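Local coordinates for protein beta-lactamase (Chitinophaga pinensis, PDB 6N36) that probably hydrolyses the beta-lactam ring of antibiotics, as a metallo-beta-lactamase that holds two zinc ions in its active site, at residues T53-S58 with A84-V89; R77-T82 with T99-M104; A91-K96 with M129-K134. One frame throughout, in Å; residues are numbered along the deposited sequence.

Contact 1 of 3, residues T53-S58 with A84-V89. With ZN (zinc ion), chain B; ZN (zinc ion), chain C.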
# COMPACT_ATOMS: atom_id res chain seq x y z
N THR A 53 -6.01 1.26 3.82
CA THR A 53 -6.46 1.50 5.22
C THR A 53 -5.44 0.88 6.15
O THR A 53 -4.37 0.49 5.73
CB THR A 53 -7.90 1.03 5.47
OG1 THR A 53 -7.90 -0.41 5.55
CG2 THR A 53 -8.89 1.51 4.44
N GLY A 54 -5.75 0.87 7.45
CA GLY A 54 -5.06 -0.02 8.38
C GLY A 54 -5.94 -1.22 8.69
O GLY A 54 -6.68 -1.70 7.86
N VAL A 55 -5.93 -1.65 9.93
CA VAL A 55 -6.78 -2.77 10.39
C VAL A 55 -8.20 -2.27 10.58
O VAL A 55 -8.45 -1.04 10.52
CB VAL A 55 -6.22 -3.39 11.69
CG1 VAL A 55 -4.87 -4.02 11.44
CG2 VAL A 55 -6.19 -2.36 12.80
N ALA A 56 -9.13 -3.17 10.85
CA ALA A 56 -10.53 -2.79 11.14
C ALA A 56 -10.54 -1.72 12.24
O ALA A 56 -9.76 -1.81 13.18
CB ALA A 56 -11.33 -3.98 11.56
N GLY A 57 -11.39 -0.70 12.06
CA GLY A 57 -11.47 0.43 12.99
C GLY A 57 -10.67 1.62 12.50
O GLY A 57 -10.93 2.75 12.99
N SER A 58 -9.77 1.44 11.53
CA SER A 58 -8.89 2.55 11.12
C SER A 58 -9.65 3.60 10.26
O SER A 58 -9.11 4.70 10.09
CB SER A 58 -7.66 2.01 10.45
OG SER A 58 -8.00 1.30 9.25
N ALA A 84 -3.82 -7.05 -0.68
CA ALA A 84 -5.05 -7.35 0.09
C ALA A 84 -4.76 -8.25 1.30
O ALA A 84 -5.25 -9.41 1.34
CB ALA A 84 -6.08 -7.97 -0.81
N HIS A 85 -3.96 -7.76 2.23
CA HIS A 85 -3.84 -8.31 3.60
C HIS A 85 -4.62 -7.43 4.56
O HIS A 85 -4.75 -6.21 4.33
CB HIS A 85 -2.38 -8.44 4.03
CG HIS A 85 -1.64 -9.62 3.49
ND1 HIS A 85 -0.24 -9.71 3.46
CD2 HIS A 85 -2.10 -10.75 2.92
CE1 HIS A 85 0.10 -10.87 2.95
NE2 HIS A 85 -1.01 -11.53 2.63
N TYR A 86 -5.07 -8.00 5.67
CA TYR A 86 -5.99 -7.31 6.59
C TYR A 86 -5.39 -6.04 7.21
O TYR A 86 -6.18 -5.21 7.72
CB TYR A 86 -6.48 -8.28 7.66
CG TYR A 86 -5.48 -8.62 8.73
CD1 TYR A 86 -4.57 -9.65 8.55
CD2 TYR A 86 -5.49 -7.98 9.96
CE1 TYR A 86 -3.69 -10.03 9.55
CE2 TYR A 86 -4.64 -8.36 10.98
CZ TYR A 86 -3.74 -9.40 10.77
OH TYR A 86 -2.87 -9.78 11.74
N ASP A 87 -4.08 -5.90 7.30
CA ASP A 87 -3.44 -4.67 7.85
C ASP A 87 -3.46 -3.51 6.84
O ASP A 87 -3.15 -2.37 7.22
CB ASP A 87 -2.03 -4.95 8.38
CG ASP A 87 -1.06 -5.55 7.39
OD1 ASP A 87 -1.55 -6.29 6.45
OD2 ASP A 87 0.19 -5.33 7.56
N HIS A 88 -3.82 -3.74 5.56
CA HIS A 88 -3.90 -2.70 4.53
C HIS A 88 -5.30 -2.53 3.95
O HIS A 88 -5.53 -1.50 3.27
CB HIS A 88 -2.89 -2.94 3.40
CG HIS A 88 -1.53 -3.16 3.98
ND1 HIS A 88 -0.82 -2.15 4.63
CD2 HIS A 88 -0.81 -4.30 4.12
CE1 HIS A 88 0.30 -2.71 5.13
NE2 HIS A 88 0.32 -4.02 4.78
N VAL A 89 -6.21 -3.50 4.18
CA VAL A 89 -7.62 -3.39 3.71
C VAL A 89 -8.62 -3.67 4.83
O VAL A 89 -9.81 -3.81 4.53
CB VAL A 89 -7.89 -4.29 2.50
CG1 VAL A 89 -7.06 -3.86 1.30
CG2 VAL A 89 -7.76 -5.77 2.81
ZN ZN B . 1.50 -5.39 5.91
ZN ZN C . 1.19 -8.26 3.95
O HOH W 1 -1.58 0.38 5.49
O HOH W 2 0.25 -7.69 5.66
O HOH W 3 2.63 -6.44 4.61
O HOH W 4 2.19 -9.54 5.51
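Segment 53-58, an irregular loop ending in a type II beta turn from V55 to S58, lies against the short, weakly bonded helical turn at 86-89, G54 opposite H88 and V55 opposite D87. One direct hydrogen bond joins the two backbones: T53 N gives its proton to H88 O at 2.9 Å, from above the carbonyl plane. G54 has no side chain, and its CA comes within 3.2 Å of D87 O in a CA-H...O contact. On the T53 side, OG1 donates to G54 O and accepts from A91 N, its chi1 of 75° setting it between backbone N and carbonyl carbon. V55 lays CG1 alongside D87, 3.9 Å from D87 CA, and meets the Y86 ring obliquely. S58 OG grips the turn from within, taking G54 N and giving to V55 O.

Segment 84-89 carries all but the first histidine, H83, of the HxHxDH motif of the metallo-beta-lactamase superfamily. D87 OD2 and H88 NE2 bind one zinc with H226; H85 ND1 binds the other with H83 and H160, and a water bridges the two ions. Zinc on NE2 and a water on ND1 hold the H88 ring; this water, in its plane 2.8 Å from H88 ND1, donates to T53 O, making T53 second-shell. The loop leads from strand 48-51 into helix 58-69, with helix 14-17 over V55 and helix 92-99 against T53.

Contact 2 of 3, residues R77-T82 with T99-M104; sequences RILLTT and THAKMM
The N-H of L79 gives the shortest direct bond, 2.8 Å from L79 N to K102 O and close to straight at 167°. K102 N returns to R77 O, coming from above the carbonyl plane, and M104 N meets L79 O at 3.0 Å, nearly along the C=O axis. K102 is therefore bracketed by R77 and L79 in the parallel pattern, pairing I78 with K102 and L79 with M103. Strands 76-80 and 102-106 are sheet neighbours joined through the metal-binding loop and helix 92-99, a beta-alpha-beta crossover of the metallo-beta-lactamase fold. On the face under that helix, L79 CG rests on A101 CB at 3.7 Å, while M103, its CG anti to the backbone N (chi1 -176°) and its chain bent beyond, folds SD back to 3.8 Å from L79 CB and CE over L79 O. I78 occupies the other face, where its CG2 lies 4.0 Å from the sulfur SD of the extended M104 chain, and I145 of strand 144-147 packs on both. L80 CD2 comes to M104 CB at 3.8 Å, at a slant. Past the last bridge a water takes over, accepting from T81 N and lying 2.7 Å from M104 O.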
# COMPACT_ATOMS: atom_id res chain seq x y z
N ARG A 77 -12.94 9.63 -3.59
CA ARG A 77 -13.65 9.09 -4.76
C ARG A 77 -13.09 7.74 -5.22
O ARG A 77 -13.84 7.02 -5.89
CB ARG A 77 -13.59 10.07 -5.93
CG ARG A 77 -14.38 11.36 -5.71
CD ARG A 77 -15.89 11.20 -5.78
NE ARG A 77 -16.51 12.48 -5.39
CZ ARG A 77 -16.91 12.78 -4.15
NH1 ARG A 77 -16.82 11.87 -3.18
NH2 ARG A 77 -17.37 14.00 -3.88
N ILE A 78 -11.81 7.48 -4.98
CA ILE A 78 -11.13 6.25 -5.44
C ILE A 78 -10.43 5.62 -4.24
O ILE A 78 -9.69 6.31 -3.55
CB ILE A 78 -10.17 6.56 -6.57
CG1 ILE A 78 -10.92 7.22 -7.74
CG2 ILE A 78 -9.43 5.29 -6.98
CD1 ILE A 78 -10.05 7.59 -8.89
N LEU A 79 -10.57 4.31 -4.14
CA LEU A 79 -9.85 3.48 -3.15
C LEU A 79 -8.89 2.55 -3.88
O LEU A 79 -9.30 1.87 -4.82
CB LEU A 79 -10.85 2.64 -2.35
CG LEU A 79 -11.98 3.40 -1.67
CD1 LEU A 79 -12.92 2.46 -0.96
CD2 LEU A 79 -11.45 4.40 -0.73
N LEU A 80 -7.65 2.53 -3.42
CA LEU A 80 -6.58 1.65 -3.90
C LEU A 80 -5.94 0.95 -2.70
O LEU A 80 -6.06 1.42 -1.55
CB LEU A 80 -5.52 2.47 -4.61
CG LEU A 80 -5.96 3.30 -5.79
CD1 LEU A 80 -4.80 4.13 -6.31
CD2 LEU A 80 -6.51 2.41 -6.87
N THR A 81 -5.28 -0.17 -2.97
CA THR A 81 -4.46 -0.86 -1.97
C THR A 81 -3.17 -1.35 -2.62
O THR A 81 -3.18 -1.70 -3.81
CB THR A 81 -5.22 -2.02 -1.30
OG1 THR A 81 -4.41 -2.53 -0.25
CG2 THR A 81 -5.57 -3.12 -2.28
N THR A 82 -2.13 -1.40 -1.82
CA THR A 82 -0.87 -2.05 -2.23
C THR A 82 -0.96 -3.58 -2.22
O THR A 82 -0.27 -4.23 -3.03
CB THR A 82 0.31 -1.53 -1.42
OG1 THR A 82 0.10 -1.75 -0.02
CG2 THR A 82 0.58 -0.07 -1.69
N THR A 99 -18.32 6.33 2.06
CA THR A 99 -17.92 7.35 1.07
C THR A 99 -18.57 7.07 -0.29
O THR A 99 -18.63 7.99 -1.06
CB THR A 99 -16.39 7.41 0.87
OG1 THR A 99 -16.01 6.12 0.39
CG2 THR A 99 -15.61 7.73 2.13
N HIS A 100 -18.97 5.84 -0.58
CA HIS A 100 -19.36 5.38 -1.94
C HIS A 100 -18.23 5.65 -2.94
O HIS A 100 -18.46 5.72 -4.15
CB HIS A 100 -20.76 5.97 -2.27
CG HIS A 100 -21.87 5.16 -1.64
ND1 HIS A 100 -23.19 5.30 -2.01
CD2 HIS A 100 -21.84 4.20 -0.67
CE1 HIS A 100 -23.93 4.47 -1.30
NE2 HIS A 100 -23.12 3.78 -0.46
N ALA A 101 -16.98 5.60 -2.50
CA ALA A 101 -15.83 5.64 -3.42
C ALA A 101 -15.77 4.35 -4.25
O ALA A 101 -16.36 3.31 -3.82
CB ALA A 101 -14.57 5.84 -2.61
N LYS A 102 -15.12 4.44 -5.41
CA LYS A 102 -14.91 3.28 -6.30
C LYS A 102 -13.69 2.50 -5.82
O LYS A 102 -12.63 3.10 -5.65
CB LYS A 102 -14.67 3.73 -7.75
CG LYS A 102 -15.86 4.44 -8.40
CD LYS A 102 -15.53 4.67 -9.86
CE LYS A 102 -16.35 5.73 -10.56
NZ LYS A 102 -15.59 6.27 -11.72
N MET A 103 -13.85 1.21 -5.58
CA MET A 103 -12.71 0.30 -5.28
C MET A 103 -12.04 -0.12 -6.58
O MET A 103 -12.69 -0.80 -7.39
CB MET A 103 -13.14 -0.96 -4.56
CG MET A 103 -11.95 -1.81 -4.19
SD MET A 103 -11.09 -1.16 -2.73
CE MET A 103 -9.38 -1.29 -3.28
N MET A 104 -10.78 0.21 -6.78
CA MET A 104 -10.02 -0.20 -7.98
C MET A 104 -8.88 -1.12 -7.48
O MET A 104 -8.14 -0.75 -6.54
CB MET A 104 -9.51 0.99 -8.76
CG MET A 104 -10.61 1.97 -9.06
SD MET A 104 -10.05 3.18 -10.27
CE MET A 104 -11.53 4.15 -10.52
O HOH W 5 -17.12 8.97 -3.25
O HOH W 6 -5.56 -0.98 -5.71

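Contact 3 of 3, residues A91-K96 with M129-K134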
# COMPACT_ATOMS: atom_id res chain seq x y z
N ALA A 91 -10.12 -1.88 6.99
CA ALA A 91 -11.26 -0.94 7.10
C ALA A 91 -11.79 -0.56 5.72
O ALA A 91 -12.54 0.43 5.60
CB ALA A 91 -10.84 0.29 7.87
N MET A 92 -11.38 -1.25 4.65
CA MET A 92 -11.71 -0.82 3.28
C MET A 92 -13.22 -0.91 3.03
O MET A 92 -13.78 0.02 2.44
CB MET A 92 -10.94 -1.66 2.27
CG MET A 92 -10.96 -1.06 0.90
SD MET A 92 -10.06 0.52 0.76
CE MET A 92 -8.31 0.06 0.74
N ALA A 93 -13.87 -1.98 3.48
CA ALA A 93 -15.35 -2.10 3.33
C ALA A 93 -16.03 -0.94 4.05
O ALA A 93 -17.01 -0.37 3.46
CB ALA A 93 -15.86 -3.42 3.84
N ALA A 94 -15.59 -0.60 5.25
CA ALA A 94 -16.19 0.50 6.04
C ALA A 94 -16.02 1.80 5.27
O ALA A 94 -16.97 2.60 5.15
CB ALA A 94 -15.61 0.59 7.43
N VAL A 95 -14.81 2.06 4.78
CA VAL A 95 -14.56 3.32 4.04
C VAL A 95 -15.45 3.36 2.80
O VAL A 95 -16.09 4.42 2.55
CB VAL A 95 -13.08 3.51 3.65
CG1 VAL A 95 -12.92 4.70 2.74
CG2 VAL A 95 -12.22 3.65 4.89
N LYS A 96 -15.59 2.27 2.05
CA LYS A 96 -16.41 2.26 0.81
C LYS A 96 -17.89 2.48 1.15
O LYS A 96 -18.53 3.30 0.47
CB LYS A 96 -16.27 0.92 0.09
CG LYS A 96 -16.97 0.88 -1.26
CD LYS A 96 -16.72 -0.39 -2.05
CE LYS A 96 -17.64 -0.49 -3.26
NZ LYS A 96 -17.51 -1.80 -3.94
N MET A 129 -10.45 -12.69 7.20
CA MET A 129 -9.62 -11.83 8.07
C MET A 129 -10.11 -10.38 7.96
O MET A 129 -9.71 -9.61 8.80
CB MET A 129 -8.15 -11.95 7.68
CG MET A 129 -7.59 -13.34 7.97
SD MET A 129 -5.93 -13.51 7.38
CE MET A 129 -6.35 -13.95 5.70
N PHE A 130 -10.87 -10.03 6.92
CA PHE A 130 -11.39 -8.65 6.77
C PHE A 130 -12.72 -8.69 6.03
O PHE A 130 -13.00 -9.69 5.33
CB PHE A 130 -10.37 -7.76 6.05
CG PHE A 130 -9.92 -8.29 4.71
CD1 PHE A 130 -10.63 -8.05 3.55
CD2 PHE A 130 -8.78 -9.06 4.61
CE1 PHE A 130 -10.24 -8.59 2.34
CE2 PHE A 130 -8.32 -9.50 3.37
CZ PHE A 130 -9.09 -9.32 2.24
N LEU A 131 -13.53 -7.64 6.18
CA LEU A 131 -14.82 -7.54 5.48
C LEU A 131 -14.54 -7.44 4.00
O LEU A 131 -13.74 -6.62 3.55
CB LEU A 131 -15.64 -6.34 5.96
CG LEU A 131 -16.21 -6.44 7.37
CD1 LEU A 131 -17.02 -5.21 7.68
CD2 LEU A 131 -17.07 -7.69 7.55
N PRO A 132 -15.22 -8.23 3.18
CA PRO A 132 -14.95 -8.25 1.75
C PRO A 132 -15.39 -6.98 1.03
O PRO A 132 -16.27 -6.22 1.49
CB PRO A 132 -15.72 -9.43 1.18
CG PRO A 132 -16.48 -9.98 2.31
CD PRO A 132 -16.21 -9.23 3.59
N VAL A 133 -14.69 -6.73 -0.06
CA VAL A 133 -14.92 -5.57 -0.94
C VAL A 133 -14.99 -6.04 -2.38
O VAL A 133 -14.06 -6.70 -2.85
CB VAL A 133 -13.86 -4.48 -0.76
CG1 VAL A 133 -14.27 -3.27 -1.58
CG2 VAL A 133 -13.55 -4.14 0.70
N LYS A 134 -16.06 -5.70 -3.10
CA LYS A 134 -16.17 -5.95 -4.55
C LYS A 134 -15.50 -4.83 -5.34
O LYS A 134 -15.64 -3.65 -4.97
CB LYS A 134 -17.66 -6.01 -4.92
CG LYS A 134 -18.37 -7.19 -4.28
CD LYS A 134 -19.78 -7.41 -4.85
CE LYS A 134 -20.52 -8.53 -4.15
NZ LYS A 134 -20.44 -8.38 -2.67
O HOH W 7 -12.58 -4.42 4.79
O HOH W 8 -18.08 -3.94 -1.98
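A93 and V133 meet where the first turn of helix 92-99 lies against the irregular chain before strand 137-139, and the apolar packing there is close. V133 directs CG2 at the start of the helix, 3.5 Å from A93 N and 3.9 Å from M92 CB; the M92 and V133 side chains cross at about a right angle. The A93 methyl, CB, touches L131 CB at 3.6 Å and also P132 O. Beside this patch a water bridges the backbones, accepting from A93 N and sitting 2.8 Å from L131 O.

The outer side is looser and more polar: L131 packs its CB but is otherwise exposed, and P132 and K134 face solvent. K96 reaches across it as an extended chain, CG anti to the backbone N (chi1 -175°), its CD passing V133 CG1 at 3.8 Å before NZ donates to K134 O at 2.8 Å. A second water accepts from both K96 NZ and K134 N, and D136 is a long, weak ion-pair partner of K96 NZ. The ammonium group is thus satisfied mainly by neutral oxygens, so the contact probably gains little from a salt bridge.

How the contacts relate
Contacts 1 and 2 are buried and contact 3 is partly exposed, and the chemistry follows: metal ligands and a water bridge in contact 1, regular sheet bonds with aliphatic and methionine packing in contact 2, a small apolar patch edged by lysine and waters in contact 3. Helix 92-99 ties them together. Contact 3 holds its first turns, contact 1 reaches its N-cap residue, A91, through T53, and its M92 and K96 pack on strand 76-80 of contact 2, where M103 SD also meets M92 CG. T81, just past strand 76-80, brings OG1 to V89 CG1 of contact 1, so the end of this inner strand leads straight into the zinc-binding segment.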